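Side-chain contact in AT27789p (Drosophila melanogaster, PDB 5UZM), which probably binds RNA, including mRNA, as an hnRNP F/H homologue, this chain being its second quasi-RNA recognition motif domain: residues Q23-F28 with E39-V44. Sequence-based numbering, arbitrary orientation.
Sequences QQIEEF and EGILFV
Ile25, on helix 22-28, meets Ile41 and Phe43 of edge strand 41-45 through carbon-to-carbon packing. Its two branches divide the work. With chi1 at -57°, CG1 lies beside the backbone N, which leaves the methyl CG2 anti to N and 3.9 Å from Ile41 CD1. CG1 comes obliquely to the outer end of the Phe43 ring, 3.9 Å from CZ. Ile25 slides past both partners in opposite directions, helix and strand side chains reaching toward each other. A beta-branched residue suits both isoleucine positions: the strand accommodates it readily, and on the helix its fork serves two neighbours at once. The CB of Phe43 leaves the strand across the direction to the helix, but the side chain's length carries the ring end to Ile25.

Glu26 adds an aliphatic contact at the exposed margin, where a charged group is at home. Its CG sits 3.8 Å from Ile41 CD1, the two side chains crossing at about a right angle.

Val57 of strand 54-58 and Ile76 of strand 75-76 also touch Ile25, and Ala55 touches Phe43, joining the contact to the helix-sheet core of the RRM fold. The axes of helix 23-28 and strand 41-44 make an angle of 120°. The contact therefore rests on burial and fit of apolar groups, not on directional bonds.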
# COMPACT_ATOMS: atom_id res chain seq x y z
N GLN A 23 -5.53 9.24 2.85
CA GLN A 23 -4.81 10.10 3.80
C GLN A 23 -4.13 9.28 4.88
O GLN A 23 -3.00 9.59 5.30
CB GLN A 23 -5.79 11.11 4.43
CG GLN A 23 -5.10 12.03 5.42
CD GLN A 23 -6.07 13.02 6.08
OE1 GLN A 23 -7.29 12.89 5.96
NE2 GLN A 23 -5.52 14.00 6.77
N GLN A 24 -4.79 8.21 5.35
CA GLN A 24 -4.20 7.37 6.39
C GLN A 24 -3.01 6.59 5.86
O GLN A 24 -2.04 6.35 6.60
CB GLN A 24 -5.26 6.42 6.91
CG GLN A 24 -6.28 7.13 7.80
CD GLN A 24 -7.33 6.17 8.27
OE1 GLN A 24 -8.02 5.56 7.47
NE2 GLN A 24 -7.41 5.95 9.57
N ILE A 25 -3.07 6.15 4.61
CA ILE A 25 -1.92 5.47 4.00
C ILE A 25 -0.75 6.44 3.87
O ILE A 25 0.40 6.10 4.15
CB ILE A 25 -2.28 4.87 2.62
CG1 ILE A 25 -3.45 3.90 2.75
CG2 ILE A 25 -1.03 4.23 1.96
CD1 ILE A 25 -3.18 2.86 3.69
N GLU A 26 -1.02 7.65 3.36
CA GLU A 26 0.02 8.66 3.22
C GLU A 26 0.69 8.95 4.57
O GLU A 26 1.93 9.01 4.65
CB GLU A 26 -0.58 9.93 2.62
CG GLU A 26 -1.03 9.74 1.13
CD GLU A 26 -2.16 10.71 0.66
OE1 GLU A 26 -2.63 11.53 1.47
OE2 GLU A 26 -2.61 10.65 -0.51
N GLU A 27 -0.12 9.04 5.63
CA GLU A 27 0.40 9.27 6.99
C GLU A 27 1.22 8.06 7.49
O GLU A 27 2.29 8.23 8.08
CB GLU A 27 -0.74 9.58 7.94
CG GLU A 27 -0.29 9.68 9.36
CD GLU A 27 -1.42 9.95 10.32
OE1 GLU A 27 -1.37 9.43 11.47
OE2 GLU A 27 -2.34 10.71 9.93
N PHE A 28 0.74 6.85 7.25
CA PHE A 28 1.47 5.66 7.65
C PHE A 28 2.85 5.62 7.00
O PHE A 28 3.82 5.18 7.63
CB PHE A 28 0.65 4.44 7.25
CG PHE A 28 1.20 3.15 7.67
CD1 PHE A 28 1.04 2.69 8.97
CD2 PHE A 28 1.92 2.37 6.77
CE1 PHE A 28 1.58 1.47 9.34
CE2 PHE A 28 2.43 1.14 7.15
CZ PHE A 28 2.28 0.70 8.45
N GLU A 39 -2.30 5.89 -9.67
CA GLU A 39 -1.74 4.58 -9.40
C GLU A 39 -0.74 4.58 -8.26
O GLU A 39 0.00 3.61 -8.09
CB GLU A 39 -1.10 3.99 -10.65
CG GLU A 39 -2.09 3.71 -11.77
CD GLU A 39 -1.65 2.55 -12.65
OE1 GLU A 39 -2.40 1.55 -12.73
OE2 GLU A 39 -0.55 2.62 -13.23
N GLY A 40 -0.69 5.65 -7.46
CA GLY A 40 0.18 5.64 -6.31
C GLY A 40 -0.33 4.74 -5.20
O GLY A 40 0.46 4.10 -4.49
N ILE A 41 -1.64 4.77 -4.96
CA ILE A 41 -2.26 4.00 -3.88
C ILE A 41 -3.50 3.37 -4.48
O ILE A 41 -4.38 4.10 -4.97
CB ILE A 41 -2.66 4.87 -2.67
CG1 ILE A 41 -1.45 5.59 -2.03
CG2 ILE A 41 -3.50 4.05 -1.66
CD1 ILE A 41 -1.84 6.69 -0.99
N LEU A 42 -3.60 2.05 -4.43
CA LEU A 42 -4.78 1.36 -4.97
C LEU A 42 -5.31 0.39 -3.93
O LEU A 42 -4.56 -0.46 -3.42
CB LEU A 42 -4.43 0.62 -6.27
CG LEU A 42 -4.18 1.57 -7.47
CD1 LEU A 42 -3.85 0.81 -8.75
CD2 LEU A 42 -5.36 2.52 -7.72
N PHE A 43 -6.58 0.54 -3.57
CA PHE A 43 -7.24 -0.38 -2.67
C PHE A 43 -7.81 -1.56 -3.45
O PHE A 43 -8.42 -1.38 -4.52
CB PHE A 43 -8.32 0.34 -1.88
CG PHE A 43 -7.77 1.44 -1.01
CD1 PHE A 43 -7.12 1.13 0.17
CD2 PHE A 43 -7.89 2.78 -1.36
CE1 PHE A 43 -6.55 2.10 0.97
CE2 PHE A 43 -7.33 3.78 -0.54
CZ PHE A 43 -6.69 3.43 0.64
N VAL A 44 -7.60 -2.76 -2.94
CA VAL A 44 -8.08 -3.97 -3.61
C VAL A 44 -9.56 -4.19 -3.27
O VAL A 44 -9.97 -4.10 -2.12
CB VAL A 44 -7.22 -5.18 -3.21
CG1 VAL A 44 -7.69 -6.45 -3.94
CG2 VAL A 44 -5.77 -4.93 -3.54